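Long-range contacts in TqaA (Penicillium aethiopicum, PDB 5DLK), which belongs to the nonribosomal peptide synthetases and, through the C-terminal condensation-like domain described here, probably closes its peptide product into a macrocycle: residues P43-A54 with P109-D118; H178-L189 with E321-N329. All blocks are in the same frame, centred on the assembly; numbering follows the deposited sequence.

Interaction 1: residues P43-A54 with P109-D118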
loop_
_atom_site.group_PDB
_atom_site.type_symbol
_atom_site.label_atom_id
_atom_site.label_comp_id
_atom_site.label_asym_id
_atom_site.label_seq_id
_atom_site.Cartn_x
_atom_site.Cartn_y
_atom_site.Cartn_z
ATOM N N PRO A 43 25.644 -5.416 -3.973
ATOM C CA PRO A 43 27.022 -5.522 -3.460
ATOM C C PRO A 43 27.637 -6.908 -3.657
ATOM O O PRO A 43 26.942 -7.903 -3.476
ATOM C CB PRO A 43 26.864 -5.209 -1.970
ATOM C CG PRO A 43 25.620 -4.393 -1.881
ATOM C CD PRO A 43 24.709 -4.961 -2.929
ATOM N N VAL A 44 28.920 -6.976 -4.016
ATOM C CA VAL A 44 29.544 -8.264 -4.309
ATOM C C VAL A 44 29.681 -9.135 -3.073
ATOM O O VAL A 44 29.781 -10.350 -3.184
ATOM C CB VAL A 44 30.942 -8.105 -4.945
ATOM C CG1 VAL A 44 30.827 -7.658 -6.394
ATOM C CG2 VAL A 44 31.768 -7.126 -4.139
ATOM N N THR A 45 29.678 -8.528 -1.893
ATOM C CA THR A 45 29.815 -9.308 -0.672
ATOM C C THR A 45 28.484 -9.788 -0.088
ATOM O O THR A 45 28.465 -10.491 0.922
ATOM C CB THR A 45 30.556 -8.511 0.412
ATOM O OG1 THR A 45 29.815 -7.332 0.732
ATOM C CG2 THR A 45 31.959 -8.123 -0.080
ATOM N N SER A 46 27.370 -9.401 -0.701
ATOM C CA SER A 46 26.075 -9.867 -0.216
ATOM C C SER A 46 25.911 -11.354 -0.507
ATOM O O SER A 46 26.545 -11.893 -1.418
ATOM C CB SER A 46 24.918 -9.078 -0.859
ATOM O OG SER A 46 24.841 -9.343 -2.251
ATOM N N THR A 47 25.053 -12.008 0.270
ATOM C CA THR A 47 24.663 -13.378 -0.011
ATOM C C THR A 47 23.170 -13.428 -0.327
ATOM O O THR A 47 22.421 -12.527 0.052
ATOM C CB THR A 47 24.954 -14.303 1.163
ATOM O OG1 THR A 47 24.224 -13.860 2.312
ATOM C CG2 THR A 47 26.457 -14.282 1.481
ATOM N N LEU A 48 22.750 -14.479 -1.016
ATOM C CA LEU A 48 21.331 -14.656 -1.325
ATOM C C LEU A 48 20.674 -15.543 -0.277
ATOM O O LEU A 48 20.956 -16.746 -0.195
ATOM C CB LEU A 48 21.151 -15.255 -2.716
ATOM C CG LEU A 48 19.701 -15.419 -3.182
ATOM C CD1 LEU A 48 19.063 -14.049 -3.444
ATOM C CD2 LEU A 48 19.641 -16.306 -4.413
ATOM N N GLU A 49 19.800 -14.946 0.530
ATOM C CA GLU A 49 19.143 -15.651 1.619
ATOM C C GLU A 49 17.879 -16.393 1.149
ATOM O O GLU A 49 17.548 -17.477 1.658
ATOM C CB GLU A 49 18.804 -14.666 2.734
ATOM C CG GLU A 49 18.036 -15.262 3.882
ATOM C CD GLU A 49 17.613 -14.218 4.895
ATOM O OE1 GLU A 49 16.501 -14.353 5.453
ATOM O OE2 GLU A 49 18.382 -13.262 5.133
ATOM N N ASP A 50 17.171 -15.807 0.182
ATOM C CA ASP A 50 15.946 -16.421 -0.336
ATOM C C ASP A 50 15.596 -15.839 -1.693
ATOM O O ASP A 50 16.133 -14.804 -2.111
ATOM C CB ASP A 50 14.780 -16.226 0.638
ATOM C CG ASP A 50 13.797 -17.417 0.648
ATOM O OD1 ASP A 50 13.689 -18.146 -0.363
ATOM O OD2 ASP A 50 13.137 -17.619 1.686
ATOM N N LEU A 51 14.698 -16.520 -2.393
ATOM C CA LEU A 51 14.167 -15.992 -3.629
ATOM C C LEU A 51 12.707 -16.431 -3.710
ATOM O O LEU A 51 12.408 -17.626 -3.606
ATOM C CB LEU A 51 14.979 -16.479 -4.833
ATOM C CG LEU A 51 14.775 -15.726 -6.146
ATOM C CD1 LEU A 51 15.939 -15.957 -7.092
ATOM C CD2 LEU A 51 13.454 -16.142 -6.794
ATOM N N LEU A 52 11.811 -15.458 -3.869
ATOM C CA LEU A 52 10.361 -15.721 -3.908
ATOM C C LEU A 52 9.699 -14.942 -5.034
ATOM O O LEU A 52 10.223 -13.937 -5.488
ATOM C CB LEU A 52 9.692 -15.341 -2.580
ATOM C CG LEU A 52 10.239 -15.958 -1.297
ATOM C CD1 LEU A 52 11.232 -14.995 -0.644
ATOM C CD2 LEU A 52 9.119 -16.322 -0.352
ATOM N N PRO A 53 8.518 -15.392 -5.484
ATOM C CA PRO A 53 7.803 -14.521 -6.424
ATOM C C PRO A 53 7.391 -13.242 -5.709
ATOM O O PRO A 53 7.148 -13.285 -4.491
ATOM C CB PRO A 53 6.571 -15.359 -6.827
ATOM C CG PRO A 53 6.923 -16.792 -6.411
ATOM C CD PRO A 53 7.775 -16.630 -5.187
ATOM N N ALA A 54 7.357 -12.129 -6.438
ATOM C CA ALA A 54 6.730 -10.921 -5.932
ATOM C C ALA A 54 5.205 -11.111 -6.047
ATOM O O ALA A 54 4.736 -11.761 -6.978
ATOM C CB ALA A 54 7.177 -9.723 -6.715
ATOM N N PRO A 109 7.688 -10.733 -11.860
ATOM C CA PRO A 109 8.656 -10.249 -10.876
ATOM C C PRO A 109 8.964 -11.207 -9.723
ATOM O O PRO A 109 8.097 -11.894 -9.200
ATOM C CB PRO A 109 7.985 -8.980 -10.352
ATOM C CG PRO A 109 6.515 -9.248 -10.439
ATOM C CD PRO A 109 6.343 -10.153 -11.630
ATOM N N ILE A 110 10.231 -11.228 -9.330
ATOM C CA ILE A 110 10.671 -12.048 -8.219
ATOM C C ILE A 110 11.399 -11.170 -7.238
ATOM O O ILE A 110 11.912 -10.120 -7.618
ATOM C CB ILE A 110 11.604 -13.177 -8.682
ATOM C CG1 ILE A 110 12.753 -12.587 -9.481
ATOM C CG2 ILE A 110 10.839 -14.163 -9.553
ATOM C CD1 ILE A 110 13.846 -13.596 -9.833
ATOM N N GLN A 111 11.447 -11.576 -5.981
ATOM C CA GLN A 111 12.226 -10.807 -5.033
ATOM C C GLN A 111 13.389 -11.649 -4.477
ATOM O O GLN A 111 13.232 -12.813 -4.129
ATOM C CB GLN A 111 11.323 -10.248 -3.925
ATOM C CG GLN A 111 10.569 -11.247 -3.116
ATOM C CD GLN A 111 9.345 -10.647 -2.404
ATOM O OE1 GLN A 111 9.411 -9.604 -1.755
ATOM N NE2 GLN A 111 8.230 -11.353 -2.489
ATOM N N LEU A 112 14.575 -11.049 -4.490
ATOM C CA LEU A 112 15.779 -11.673 -3.948
ATOM C C LEU A 112 16.039 -11.075 -2.580
ATOM O O LEU A 112 16.310 -9.885 -2.465
ATOM C CB LEU A 112 16.980 -11.447 -4.875
ATOM C CG LEU A 112 17.053 -12.200 -6.207
ATOM C CD1 LEU A 112 16.058 -11.671 -7.236
ATOM C CD2 LEU A 112 18.458 -12.159 -6.769
ATOM N N VAL A 113 15.922 -11.894 -1.545
ATOM C CA VAL A 113 16.216 -11.455 -0.199
ATOM C C VAL A 113 17.721 -11.603 0.007
ATOM O O VAL A 113 18.254 -12.696 -0.100
ATOM C CB VAL A 113 15.462 -12.267 0.855
ATOM C CG1 VAL A 113 15.703 -11.691 2.239
ATOM C CG2 VAL A 113 13.951 -12.297 0.537
ATOM N N LEU A 114 18.390 -10.491 0.281
ATOM C CA LEU A 114 19.830 -10.499 0.511
ATOM C C LEU A 114 20.170 -10.566 1.998
ATOM O O LEU A 114 19.417 -10.091 2.844
ATOM C CB LEU A 114 20.461 -9.253 -0.103
ATOM C CG LEU A 114 20.236 -9.051 -1.600
ATOM C CD1 LEU A 114 21.082 -7.876 -2.139
ATOM C CD2 LEU A 114 20.518 -10.334 -2.377
ATOM N N ALA A 115 21.323 -11.162 2.305
ATOM C CA ALA A 115 21.885 -11.126 3.646
ATOM C C ALA A 115 23.344 -10.683 3.522
ATOM O O ALA A 115 23.842 -10.485 2.408
ATOM C CB ALA A 115 21.780 -12.490 4.334
ATOM N N ASN A 116 24.017 -10.533 4.660
ATOM C CA ASN A 116 25.376 -9.973 4.677
ATOM C C ASN A 116 25.419 -8.673 3.880
ATOM O O ASN A 116 26.325 -8.436 3.075
ATOM C CB ASN A 116 26.381 -10.983 4.130
ATOM C CG ASN A 116 26.472 -12.228 4.994
ATOM O OD1 ASN A 116 25.827 -13.243 4.715
ATOM N ND2 ASN A 116 27.249 -12.147 6.069
ATOM N N LEU A 117 24.395 -7.852 4.104
ATOM C CA LEU A 117 24.206 -6.621 3.357
ATOM C C LEU A 117 24.684 -5.422 4.166
ATOM O O LEU A 117 24.077 -5.075 5.181
ATOM C CB LEU A 117 22.728 -6.441 2.976
ATOM C CG LEU A 117 22.515 -5.332 1.948
ATOM C CD1 LEU A 117 23.116 -5.733 0.615
ATOM C CD2 LEU A 117 21.046 -5.006 1.801
ATOM N N ASP A 118 25.772 -4.800 3.713
ATOM C CA ASP A 118 26.269 -3.574 4.326
ATOM C C ASP A 118 25.441 -2.374 3.886
ATOM O O ASP A 118 25.302 -2.112 2.694
ATOM C CB ASP A 118 27.740 -3.324 3.965
ATOM C CG ASP A 118 28.587 -4.580 4.017
ATOM O OD1 ASP A 118 28.288 -5.472 4.838
ATOM O OD2 ASP A 118 29.560 -4.675 3.233
HETATM O O HOH W 1 26.881 -6.155 1.321
HETATM O O HOH W 2 29.118 -7.970 3.733
#
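Opposite Val113 the partner strand spends two residues, Glu49 and Asp50, a classic beta bulge that shifts the register by one residue between strand 47-53 and its antiparallel partner 108-115. Val113 O consequently takes two donors, Glu49 N at 2.8 Å and, more weakly, Asp50 N at 3.3 Å. Before the bulge Thr47 forms a hydrogen-bonded pair with Ala115; beyond it Leu52 does so with Gln111. Leu48, Leu51, Leu112 and Leu114 share one face of the sheet. There Leu48 CD1 lies 3.6 Å from Leu112 CB, while Leu51 lies alongside Leu112 in the same direction and reaches Ile110 with CD2. On the other face Val113 CG2 touches both Leu52 CD1 and Asp50 CB.

Gln111 illustrates how a side chain can extend a backbone pairing. Its CB stands 4.2 Å from Leu52 O and its CG closer, 3.6 Å from the same oxygen, CG being set between the backbone N and the carbonyl carbon (chi1 59°). CD comes next, 4.0 Å from Pro53 O, and NE2 donates to that oxygen at 3.0 Å, approaching from above the carbonyl plane. OE1 is engaged by Gln58, and these two bonds together hold the amide against rotation.

Near the turn formed by Pro43 to Ser46, Thr47 OG1 donates to Asn116 OD1 at 3.0 Å, in the carbonyl plane and on a lone pair. With an alanine here, Asn116 OD1 would probably be left without its hydroxyl mate and the amide set freer to turn.

Strand 108-115 is the middle of three, flanked by 47-53 and 100-105; helix 29-38 covers the leucine face, whereas helix 208-218 packs on Leu52 and Gln111, and Tyr213 from it binds Asp50.

Interaction 2: residues H178-L189 with E321-N329; sequences HSQWDGVSIPKL and ESLLGCTLN
Asp182 and Ser185 both carry their polar branch between the backbone N and the carbonyl carbon (chi1 55° and 65°), which brings carboxylate and hydroxyl together against the chain at Gly325 to Thr327. The two carboxylate oxygens divide the work. OD2 of Asp182 accepts from Thr327 N at 3.0 Å, met on its anti side but tilted out of the carboxylate plane, and forms a salt bridge with Arg313. Asp182 OD1 takes Ser185 N nearly along the C-O axis, an Asx motif, and Ser185 OG at 2.7 Å from above the carboxylate plane. Gly325 N in turn donates weakly to Ser185 OG. Gly325 O lies only 3.0 Å from Asp182 OD2, a meeting of two acceptors that the charge of Arg313 probably eases.

Leu324 extends CD1 to 3.3 Å from Ser185 O and sets CD2 against Leu189 CD1. Cys326 CB has His178 O and Trp181 O on one side, 3.4 Å from each, while one water joins Ser179 O to Cys326 N.

His178, Asp182 and Gly183 occupy the second histidine and the DG of the HHxxxDG signature of condensation domains, Ser177 replacing the first histidine, and Gly183 binds phosphopantetheine in another crystal structure of this protein, though none is bound here. Segment 178-189 links strand 169-177 to helix 186-197; residues 321-329 lead into strand 329-336 and meet helix 56-63 at Cys326 and Leu328.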
loop_
_atom_site.group_PDB
_atom_site.type_symbol
_atom_site.label_atom_id
_atom_site.label_comp_id
_atom_site.label_asym_id
_atom_site.label_seq_id
_atom_site.Cartn_x
_atom_site.Cartn_y
_atom_site.Cartn_z
ATOM N N HIS A 178 6.775 1.036 -2.521
ATOM C CA HIS A 178 5.558 0.617 -1.822
ATOM C C HIS A 178 5.386 -0.918 -1.886
ATOM O O HIS A 178 4.576 -1.492 -1.162
ATOM C CB HIS A 178 4.344 1.371 -2.415
ATOM C CG HIS A 178 3.184 1.538 -1.482
ATOM N ND1 HIS A 178 2.877 0.634 -0.473
ATOM C CD2 HIS A 178 2.237 2.502 -1.397
ATOM C CE1 HIS A 178 1.806 1.037 0.172
ATOM N NE2 HIS A 178 1.382 2.169 -0.377
ATOM N N SER A 179 6.192 -1.593 -2.705
ATOM C CA SER A 179 6.236 -3.056 -2.651
ATOM C C SER A 179 6.800 -3.544 -1.318
ATOM O O SER A 179 6.753 -4.741 -1.026
ATOM C CB SER A 179 7.077 -3.628 -3.796
ATOM O OG SER A 179 8.437 -3.185 -3.715
ATOM N N GLN A 180 7.308 -2.614 -0.505
ATOM C CA GLN A 180 8.041 -2.972 0.714
ATOM C C GLN A 180 7.400 -2.466 2.001
ATOM O O GLN A 180 7.958 -2.648 3.088
ATOM C CB GLN A 180 9.495 -2.440 0.624
ATOM C CG GLN A 180 10.263 -2.992 -0.563
ATOM C CD GLN A 180 11.605 -2.284 -0.745
ATOM O OE1 GLN A 180 11.649 -1.119 -1.132
ATOM N NE2 GLN A 180 12.702 -2.983 -0.430
ATOM N N TRP A 181 6.226 -1.839 1.912
ATOM C CA TRP A 181 5.570 -1.349 3.117
ATOM C C TRP A 181 4.060 -1.207 2.880
ATOM O O TRP A 181 3.599 -1.270 1.741
ATOM C CB TRP A 181 6.165 0.007 3.566
ATOM C CG TRP A 181 5.897 1.127 2.605
ATOM C CD1 TRP A 181 6.632 1.452 1.506
ATOM C CD2 TRP A 181 4.790 2.042 2.630
ATOM N NE1 TRP A 181 6.074 2.523 0.860
ATOM C CE2 TRP A 181 4.941 2.906 1.528
ATOM C CE3 TRP A 181 3.695 2.222 3.482
ATOM C CZ2 TRP A 181 4.034 3.933 1.244
ATOM C CZ3 TRP A 181 2.786 3.247 3.200
ATOM C CH2 TRP A 181 2.962 4.085 2.094
ATOM N N ASP A 182 3.309 -1.040 3.959
ATOM C CA ASP A 182 1.898 -0.670 3.852
ATOM C C ASP A 182 1.482 0.206 5.028
ATOM O O ASP A 182 2.272 0.453 5.950
ATOM C CB ASP A 182 1.000 -1.910 3.752
ATOM C CG ASP A 182 1.198 -2.886 4.886
ATOM O OD1 ASP A 182 1.609 -2.473 5.994
ATOM O OD2 ASP A 182 0.908 -4.088 4.678
ATOM N N GLY A 183 0.242 0.687 4.992
ATOM C CA GLY A 183 -0.222 1.636 5.992
ATOM C C GLY A 183 -0.142 1.094 7.407
ATOM O O GLY A 183 0.118 1.839 8.356
ATOM N N VAL A 184 -0.372 -0.208 7.552
ATOM C CA VAL A 184 -0.337 -0.849 8.859
ATOM C C VAL A 184 1.077 -0.938 9.425
ATOM O O VAL A 184 1.274 -0.756 10.625
ATOM C CB VAL A 184 -0.948 -2.285 8.804
ATOM C CG1 VAL A 184 -0.622 -3.080 10.075
ATOM C CG2 VAL A 184 -2.455 -2.206 8.598
ATOM N N SER A 185 2.065 -1.206 8.573
ATOM C CA SER A 185 3.383 -1.570 9.095
ATOM C C SER A 185 4.442 -0.469 8.972
ATOM O O SER A 185 5.468 -0.534 9.645
ATOM C CB SER A 185 3.890 -2.861 8.426
ATOM O OG SER A 185 4.131 -2.706 7.035
ATOM N N ILE A 186 4.205 0.549 8.148
ATOM C CA ILE A 186 5.176 1.648 8.076
ATOM C C ILE A 186 5.404 2.363 9.432
ATOM O O ILE A 186 6.530 2.797 9.694
ATOM C CB ILE A 186 4.805 2.696 6.973
ATOM C CG1 ILE A 186 5.974 3.666 6.733
ATOM C CG2 ILE A 186 3.511 3.448 7.261
ATOM C CD1 ILE A 186 7.224 2.989 6.233
ATOM N N PRO A 187 4.380 2.454 10.317
ATOM C CA PRO A 187 4.768 3.080 11.589
ATOM C C PRO A 187 5.718 2.211 12.407
ATOM O O PRO A 187 6.422 2.728 13.281
ATOM C CB PRO A 187 3.427 3.263 12.321
ATOM C CG PRO A 187 2.383 3.192 11.241
ATOM C CD PRO A 187 2.932 2.158 10.303
ATOM N N LYS A 188 5.757 0.918 12.097
ATOM C CA LYS A 188 6.627 -0.016 12.790
ATOM C C LYS A 188 8.072 0.168 12.321
ATOM O O LYS A 188 9.017 -0.052 13.080
ATOM C CB LYS A 188 6.164 -1.458 12.554
ATOM C CG LYS A 188 6.492 -2.419 13.684
ATOM C CD LYS A 188 5.665 -2.111 14.917
ATOM C CE LYS A 188 6.019 -3.040 16.064
ATOM N NZ LYS A 188 5.180 -2.786 17.273
ATOM N N LEU A 189 8.246 0.553 11.062
ATOM C CA LEU A 189 9.578 0.868 10.566
ATOM C C LEU A 189 10.138 2.023 11.406
ATOM O O LEU A 189 11.296 1.987 11.847
ATOM C CB LEU A 189 9.540 1.231 9.067
ATOM C CG LEU A 189 10.853 1.400 8.282
ATOM C CD1 LEU A 189 10.639 1.253 6.774
ATOM C CD2 LEU A 189 11.496 2.743 8.569
ATOM N N GLU A 321 0.427 -8.792 12.820
ATOM C CA GLU A 321 0.074 -7.410 13.137
ATOM C C GLU A 321 1.225 -6.432 12.931
ATOM O O GLU A 321 1.004 -5.231 12.780
ATOM C CB GLU A 321 -0.413 -7.320 14.592
ATOM C CG GLU A 321 0.588 -7.852 15.640
ATOM C CD GLU A 321 0.544 -9.377 15.798
ATOM O OE1 GLU A 321 -0.418 -10.005 15.305
ATOM O OE2 GLU A 321 1.470 -9.949 16.420
ATOM N N SER A 322 2.453 -6.943 12.926
ATOM C CA SER A 322 3.613 -6.063 12.981
ATOM C C SER A 322 4.710 -6.342 11.943
ATOM O O SER A 322 5.644 -5.549 11.820
ATOM C CB SER A 322 4.220 -6.121 14.389
ATOM O OG SER A 322 4.688 -7.423 14.684
ATOM N N LEU A 323 4.613 -7.440 11.196
ATOM C CA LEU A 323 5.666 -7.743 10.226
ATOM C C LEU A 323 5.668 -6.675 9.140
ATOM O O LEU A 323 4.606 -6.179 8.736
ATOM C CB LEU A 323 5.505 -9.144 9.622
ATOM C CG LEU A 323 4.326 -9.503 8.708
ATOM C CD1 LEU A 323 4.672 -9.276 7.247
ATOM C CD2 LEU A 323 3.928 -10.958 8.931
ATOM N N LEU A 324 6.863 -6.312 8.677
ATOM C CA LEU A 324 7.001 -5.203 7.746
ATOM C C LEU A 324 6.973 -5.674 6.302
ATOM O O LEU A 324 7.734 -6.554 5.892
ATOM C CB LEU A 324 8.305 -4.431 8.023
ATOM C CG LEU A 324 8.547 -3.166 7.208
ATOM C CD1 LEU A 324 7.508 -2.086 7.507
ATOM C CD2 LEU A 324 9.982 -2.650 7.464
ATOM N N GLY A 325 6.087 -5.075 5.519
ATOM C CA GLY A 325 5.983 -5.430 4.122
ATOM C C GLY A 325 4.663 -4.946 3.574
ATOM O O GLY A 325 3.901 -4.289 4.271
ATOM N N CYS A 326 4.385 -5.302 2.332
ATOM C CA CYS A 326 3.151 -4.885 1.685
ATOM C C CYS A 326 2.209 -6.079 1.618
ATOM O O CYS A 326 2.278 -6.858 0.686
ATOM C CB CYS A 326 3.426 -4.353 0.285
ATOM S SG CYS A 326 1.908 -3.842 -0.559
ATOM N N THR A 327 1.353 -6.224 2.615
ATOM C CA THR A 327 0.380 -7.319 2.596
ATOM C C THR A 327 -0.971 -6.875 2.042
ATOM O O THR A 327 -1.928 -7.679 2.009
ATOM C CB THR A 327 0.155 -7.915 3.989
ATOM O OG1 THR A 327 -0.475 -6.952 4.845
ATOM C CG2 THR A 327 1.491 -8.385 4.598
ATOM N N LEU A 328 -1.063 -5.605 1.647
ATOM C CA LEU A 328 -2.263 -5.061 0.998
ATOM C C LEU A 328 -2.721 -5.943 -0.136
ATOM O O LEU A 328 -1.901 -6.520 -0.838
ATOM C CB LEU A 328 -2.003 -3.651 0.421
ATOM C CG LEU A 328 -1.752 -2.461 1.333
ATOM C CD1 LEU A 328 -1.559 -1.223 0.479
ATOM C CD2 LEU A 328 -2.921 -2.276 2.291
ATOM N N ASN A 329 -4.036 -6.024 -0.341
ATOM C CA ASN A 329 -4.552 -6.697 -1.507
ATOM C C ASN A 329 -5.668 -5.871 -2.115
ATOM O O ASN A 329 -6.333 -5.107 -1.411
ATOM C CB ASN A 329 -5.046 -8.105 -1.150
ATOM C CG ASN A 329 -5.028 -9.025 -2.333
ATOM O OD1 ASN A 329 -4.566 -8.651 -3.405
ATOM N ND2 ASN A 329 -5.537 -10.242 -2.158
HETATM O O HOH W 3 6.508 -6.431 1.086
#

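Overall arrangement
Along the chain interaction 1 closes before interaction 2 opens, and both fall within the condensation domain. Their centres are about 19 Å apart and their nearest atoms about 6 Å, without touching. Interaction 1 builds the edge of a small three-stranded sheet, well off the centre of the chain; interaction 2 lies near that centre, joining a loop that follows strand 169-177, in one mixed sheet, to the loop that precedes strand 329-336, in another. Gln58, at helix 56-63, bonds to both contacts, through Gln111 and Ser179. The pair thus combines a peripheral strand pairing with a central junction beside the phosphopantetheine site.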